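Local coordinates for glucose-6-phosphate isomerase (Plasmodium falciparum, PDB 3QKI), which probably catalyses the interconversion of alpha-D-glucose 6-phosphate and beta-D-fructose 6-phosphate, an early step of glycolysis, at residues E31-L35 and T77-L81; E39-L44 and Q71-T77. One frame throughout, in Å; residues are numbered along the deposited sequence.

Contact 1 of 2, residues E31-L35 and T77-L81; sequences ELVTL and TLNKL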
loop_
_atom_site.group_PDB
_atom_site.type_symbol
_atom_site.label_atom_id
_atom_site.label_comp_id
_atom_site.label_asym_id
_atom_site.label_seq_id
_atom_site.Cartn_x
_atom_site.Cartn_y
_atom_site.Cartn_z
ATOM N N GLU A 31 34.703 -9.809 -6.953
ATOM C CA GLU A 31 34.635 -11.215 -6.564
ATOM C C GLU A 31 33.172 -11.669 -6.423
ATOM O O GLU A 31 32.836 -12.757 -6.880
ATOM C CB GLU A 31 35.437 -11.486 -5.277
ATOM C CG GLU A 31 36.934 -11.325 -5.486
ATOM C CD GLU A 31 37.819 -11.440 -4.260
ATOM O OE1 GLU A 31 37.342 -11.158 -3.136
ATOM O OE2 GLU A 31 39.006 -11.799 -4.431
ATOM N N LEU A 32 32.298 -10.814 -5.843
ATOM C CA LEU A 32 30.864 -11.091 -5.705
ATOM C C LEU A 32 30.191 -11.222 -7.085
ATOM O O LEU A 32 29.321 -12.066 -7.231
ATOM C CB LEU A 32 30.173 -10.035 -4.825
ATOM C CG LEU A 32 30.384 -10.207 -3.330
ATOM C CD1 LEU A 32 30.151 -8.912 -2.586
ATOM C CD2 LEU A 32 29.547 -11.327 -2.777
ATOM N N VAL A 33 30.638 -10.459 -8.100
ATOM C CA VAL A 33 30.118 -10.564 -9.477
ATOM C C VAL A 33 30.303 -12.019 -9.977
ATOM O O VAL A 33 29.358 -12.615 -10.498
ATOM C CB VAL A 33 30.799 -9.549 -10.444
ATOM C CG1 VAL A 33 30.370 -9.781 -11.893
ATOM C CG2 VAL A 33 30.524 -8.111 -10.040
ATOM N N THR A 34 31.493 -12.596 -9.771
ATOM C CA THR A 34 31.780 -13.961 -10.213
ATOM C C THR A 34 31.142 -15.024 -9.330
ATOM O O THR A 34 30.607 -15.988 -9.873
ATOM C CB THR A 34 33.249 -14.182 -10.599
ATOM O OG1 THR A 34 34.029 -14.274 -9.423
ATOM C CG2 THR A 34 33.783 -13.121 -11.562
ATOM N N LEU A 35 31.115 -14.818 -7.991
ATOM C CA LEU A 35 30.450 -15.765 -7.080
ATOM C C LEU A 35 28.941 -15.860 -7.345
ATOM O O LEU A 35 28.393 -16.961 -7.350
ATOM C CB LEU A 35 30.673 -15.384 -5.630
ATOM C CG LEU A 35 32.056 -15.609 -5.053
ATOM C CD1 LEU A 35 32.202 -14.826 -3.774
ATOM C CD2 LEU A 35 32.290 -17.066 -4.754
ATOM N N THR A 77 29.808 -17.385 0.152
ATOM C CA THR A 77 29.380 -16.139 -0.515
ATOM C C THR A 77 28.942 -15.089 0.522
ATOM O O THR A 77 29.231 -13.905 0.354
ATOM C CB THR A 77 28.370 -16.407 -1.624
ATOM O OG1 THR A 77 28.957 -17.307 -2.560
ATOM C CG2 THR A 77 27.939 -15.119 -2.366
ATOM N N LEU A 78 28.302 -15.526 1.618
ATOM C CA LEU A 78 27.914 -14.580 2.663
ATOM C C LEU A 78 29.170 -14.025 3.341
ATOM O O LEU A 78 29.207 -12.851 3.664
ATOM C CB LEU A 78 26.937 -15.211 3.679
ATOM C CG LEU A 78 26.323 -14.249 4.715
ATOM C CD1 LEU A 78 25.618 -13.073 4.054
ATOM C CD2 LEU A 78 25.406 -14.987 5.667
ATOM N N ASN A 79 30.220 -14.857 3.504
ATOM C CA ASN A 79 31.500 -14.401 4.075
ATOM C C ASN A 79 32.130 -13.355 3.183
ATOM O O ASN A 79 32.687 -12.385 3.700
ATOM C CB ASN A 79 32.455 -15.572 4.325
ATOM C CG ASN A 79 32.028 -16.469 5.471
ATOM O OD1 ASN A 79 31.135 -16.142 6.266
ATOM N ND2 ASN A 79 32.630 -17.648 5.563
ATOM N N LYS A 80 31.977 -13.496 1.845
ATOM C CA LYS A 80 32.499 -12.505 0.908
ATOM C C LYS A 80 31.725 -11.196 1.035
ATOM O O LYS A 80 32.327 -10.123 0.931
ATOM C CB LYS A 80 32.488 -13.021 -0.531
ATOM C CG LYS A 80 33.159 -12.090 -1.549
ATOM C CD LYS A 80 34.656 -11.884 -1.296
ATOM C CE LYS A 80 35.482 -13.164 -1.229
ATOM N NZ LYS A 80 36.905 -12.868 -0.974
ATOM N N LEU A 81 30.385 -11.280 1.282
ATOM C CA LEU A 81 29.563 -10.083 1.497
ATOM C C LEU A 81 30.077 -9.338 2.743
ATOM O O LEU A 81 30.164 -8.115 2.721
ATOM C CB LEU A 81 28.070 -10.453 1.629
ATOM C CG LEU A 81 27.329 -10.644 0.300
ATOM C CD1 LEU A 81 26.007 -11.344 0.518
ATOM C CD2 LEU A 81 27.108 -9.320 -0.420
HETATM O O HOH W 1 39.862 -13.400 -2.299
#
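K80 lies between L32 and L35 and reaches past them to E31. Its CG is anti to the backbone N (chi1 -174°), which sends the chain toward helix 27-39. Bends at chi2 and chi3 then swing the tail across to E31, so its two halves do different work. The near half is apolar: K80 CG sits 3.7 Å from L35 CD1. The same K80 CG is 3.8 Å from L32 CG. The far half is polar: K80 NZ donates to E31 OE1 at 2.8 Å in a salt bridge. The ammonium comes from above the carboxylate, 46° out of its plane. A water donates to E31 OE2 and weakly accepts from K80 NZ, bridging the same two groups. Both charges have a second partner, E83 for K80 and K27 for E31, so the pair belongs to a wider charge network.

L32 is buried and also meets L81. L32 CD1 is 3.8 Å from L81 CD2, the two side chains crossing at about a right angle. L32 CD2 packs on T77 CG2. L35 slides past T77 in the opposite direction, and L35 CD2 lies 4.0 Å from T77 OG1. That hydroxyl bonds to E39. From helix 356-371, F370 touches L32, while Y366 touches T77 and L81. This is antiparallel helix-helix packing, with segment axes 10.4 Å apart at 160°: an apolar interface with a salt bridge at its side.

Contact 2 of 2, residues E39-L44 and Q71-T77; sequences EKTKDL and QRYSEKT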
loop_
_atom_site.group_PDB
_atom_site.type_symbol
_atom_site.label_atom_id
_atom_site.label_comp_id
_atom_site.label_asym_id
_atom_site.label_seq_id
_atom_site.Cartn_x
_atom_site.Cartn_y
_atom_site.Cartn_z
ATOM N N GLU A 39 26.341 -18.856 -8.109
ATOM C CA GLU A 39 25.154 -18.997 -7.261
ATOM C C GLU A 39 23.876 -19.161 -8.088
ATOM O O GLU A 39 22.972 -19.905 -7.686
ATOM C CB GLU A 39 25.031 -17.816 -6.269
ATOM C CG GLU A 39 26.097 -17.828 -5.170
ATOM C CD GLU A 39 26.089 -18.978 -4.178
ATOM O OE1 GLU A 39 26.986 -19.005 -3.303
ATOM O OE2 GLU A 39 25.184 -19.841 -4.255
ATOM N N LYS A 40 23.839 -18.535 -9.271
ATOM C CA LYS A 40 22.703 -18.603 -10.200
ATOM C C LYS A 40 22.460 -20.023 -10.740
ATOM O O LYS A 40 21.342 -20.322 -11.168
ATOM C CB LYS A 40 22.882 -17.600 -11.349
ATOM C CG LYS A 40 22.689 -16.176 -10.875
ATOM C CD LYS A 40 22.743 -15.135 -11.967
ATOM C CE LYS A 40 23.039 -13.781 -11.355
ATOM N NZ LYS A 40 22.812 -12.676 -12.324
ATOM N N THR A 41 23.482 -20.895 -10.688
ATOM C CA THR A 41 23.412 -22.288 -11.167
ATOM C C THR A 41 23.054 -23.250 -10.029
ATOM O O THR A 41 22.988 -24.442 -10.258
ATOM C CB THR A 41 24.737 -22.714 -11.843
ATOM O OG1 THR A 41 25.743 -22.923 -10.849
ATOM C CG2 THR A 41 25.215 -21.725 -12.893
ATOM N N LYS A 42 22.846 -22.734 -8.810
ATOM C CA LYS A 42 22.547 -23.534 -7.624
ATOM C C LYS A 42 21.115 -23.373 -7.158
ATOM O O LYS A 42 20.542 -22.278 -7.247
ATOM C CB LYS A 42 23.552 -23.233 -6.508
ATOM C CG LYS A 42 24.998 -23.599 -6.902
ATOM C CD LYS A 42 26.016 -23.523 -5.763
ATOM C CE LYS A 42 25.890 -24.617 -4.714
ATOM N NZ LYS A 42 26.014 -25.991 -5.279
ATOM N N ASP A 43 20.516 -24.480 -6.679
ATOM C CA ASP A 43 19.126 -24.470 -6.239
ATOM C C ASP A 43 18.978 -24.339 -4.746
ATOM O O ASP A 43 19.664 -25.054 -3.996
ATOM C CB ASP A 43 18.369 -25.720 -6.739
ATOM C CG ASP A 43 18.210 -25.805 -8.245
ATOM O OD1 ASP A 43 18.111 -24.730 -8.902
ATOM O OD2 ASP A 43 18.157 -26.943 -8.773
ATOM N N LEU A 44 18.028 -23.464 -4.311
ATOM C CA LEU A 44 17.718 -23.286 -2.894
ATOM C C LEU A 44 17.276 -24.589 -2.259
ATOM O O LEU A 44 17.663 -24.853 -1.118
ATOM C CB LEU A 44 16.652 -22.190 -2.668
ATOM C CG LEU A 44 17.097 -20.737 -2.869
ATOM C CD1 LEU A 44 15.945 -19.772 -2.638
ATOM C CD2 LEU A 44 18.268 -20.389 -1.951
ATOM N N GLN A 71 18.061 -17.505 0.855
ATOM C CA GLN A 71 18.758 -16.508 0.044
ATOM C C GLN A 71 19.773 -17.260 -0.801
ATOM O O GLN A 71 20.330 -18.272 -0.364
ATOM C CB GLN A 71 19.426 -15.406 0.908
ATOM C CG GLN A 71 18.426 -14.565 1.701
ATOM C CD GLN A 71 17.540 -13.682 0.849
ATOM O OE1 GLN A 71 17.859 -13.315 -0.285
ATOM N NE2 GLN A 71 16.424 -13.295 1.395
ATOM N N ARG A 72 20.005 -16.778 -2.007
ATOM C CA ARG A 72 20.863 -17.439 -2.992
ATOM C C ARG A 72 22.376 -17.291 -2.778
ATOM O O ARG A 72 23.107 -16.800 -3.635
ATOM C CB ARG A 72 20.408 -17.102 -4.429
ATOM C CG ARG A 72 18.934 -17.416 -4.679
ATOM C CD ARG A 72 18.602 -17.406 -6.150
ATOM N NE ARG A 72 19.167 -18.585 -6.810
ATOM C CZ ARG A 72 19.172 -18.795 -8.123
ATOM N NH1 ARG A 72 18.652 -17.902 -8.946
ATOM N NH2 ARG A 72 19.699 -19.908 -8.619
ATOM N N TYR A 73 22.839 -17.749 -1.628
ATOM C CA TYR A 73 24.251 -17.759 -1.289
ATOM C C TYR A 73 24.630 -18.920 -0.412
ATOM O O TYR A 73 23.849 -19.349 0.442
ATOM C CB TYR A 73 24.761 -16.416 -0.671
ATOM C CG TYR A 73 23.890 -15.729 0.373
ATOM C CD1 TYR A 73 23.528 -14.388 0.233
ATOM C CD2 TYR A 73 23.569 -16.365 1.572
ATOM C CE1 TYR A 73 22.772 -13.737 1.201
ATOM C CE2 TYR A 73 22.800 -15.731 2.542
ATOM C CZ TYR A 73 22.424 -14.409 2.359
ATOM O OH TYR A 73 21.684 -13.764 3.308
ATOM N N SER A 74 25.860 -19.388 -0.591
ATOM C CA SER A 74 26.473 -20.390 0.268
ATOM C C SER A 74 27.029 -19.595 1.473
ATOM O O SER A 74 27.057 -18.353 1.433
ATOM C CB SER A 74 27.621 -21.064 -0.469
ATOM O OG SER A 74 28.681 -20.147 -0.692
ATOM N N GLU A 75 27.511 -20.283 2.520
ATOM C CA GLU A 75 28.138 -19.593 3.649
ATOM C C GLU A 75 29.393 -18.838 3.173
ATOM O O GLU A 75 29.701 -17.762 3.690
ATOM C CB GLU A 75 28.517 -20.566 4.762
ATOM C CG GLU A 75 27.332 -21.216 5.421
ATOM C CD GLU A 75 27.644 -22.578 6.009
ATOM O OE1 GLU A 75 27.474 -23.598 5.297
ATOM O OE2 GLU A 75 28.086 -22.615 7.180
ATOM N N LYS A 76 30.087 -19.383 2.166
ATOM C CA LYS A 76 31.279 -18.779 1.556
ATOM C C LYS A 76 30.947 -17.445 0.881
ATOM O O LYS A 76 31.718 -16.492 0.995
ATOM C CB LYS A 76 31.871 -19.732 0.513
ATOM C CG LYS A 76 33.366 -19.896 0.615
ATOM C CD LYS A 76 33.677 -21.090 1.515
ATOM C CE LYS A 76 34.750 -21.971 0.936
ATOM N NZ LYS A 76 34.723 -23.338 1.519
ATOM N N THR A 77 29.808 -17.385 0.152
ATOM C CA THR A 77 29.380 -16.139 -0.515
ATOM C C THR A 77 28.942 -15.089 0.522
ATOM O O THR A 77 29.231 -13.905 0.354
ATOM C CB THR A 77 28.370 -16.407 -1.624
ATOM O OG1 THR A 77 28.957 -17.307 -2.560
ATOM C CG2 THR A 77 27.939 -15.119 -2.366
HETATM O O HOH W 2 18.562 -19.376 -11.488
HETATM O O HOH W 3 19.994 -20.711 -5.218
#
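E39 reaches the start of helix 75-87, where a bend at chi2 (-65°) turns its carboxylate to S74 and T77. T77 OG1 donates to E39 OE1 at 2.7 Å, on the anti lone pair, away from the other oxygen. S74 N donates to E39 OE1 at 3.0 Å, from 45° above the carboxylate plane. S74 OG adds a weak bond. E39 CB lies 3.4 Å from R72 O. S74 OG also accepts from T77 N and so N-caps the helix. E39 OE2 is taken by Y47. E39 and T77 are buried here, and S74 is partly exposed. L44 and Q71 are buried too, with L44 CD2 3.4 Å from Q71 O.

The other side is wetter, although R72 itself is buried. Its guanidinium lies in the turn E39-K42. R72 NH2 donates to K42 O at 2.9 Å, nearly in the guanidinium plane. A weak bond joins R72 NH2 to K40 O at 3.1 Å. Two waters lie at the guanidinium edge: one joins NH1 to K40 O, the other NE to K42 O. The exposed turn residues K40, T41 and K42 give this side its solvent face, with K40 and T41 turned away.

E39 OE1 thus accepts from S74 N and T77 OG1 at a helix start, where the helix dipole would probably favour its negative charge. One arginine side chain binds two carbonyls of the type I turn E39-K42, one weakly, and two waters add links.

Contacts 1 and 2 lie side by side, their centres 10 Å apart and both about 29 Å from the centre of the chain. Both use helix 75-87 and share T77. Along the chain, the order is 31-35, 39-44, 71-77, 77-81, so contact 2 falls within the span that contact 1 encloses. That span holds the outermost strand 58-61 of the mixed sheet and its neighbour 64-70. Y73 links the two sites directly, packing on L78 and L81. Helix 356-371 touches both. Together they fasten the N-terminal helix 27-39 and its following turn to helix 75-87, away from the annotated sugar-phosphate sites.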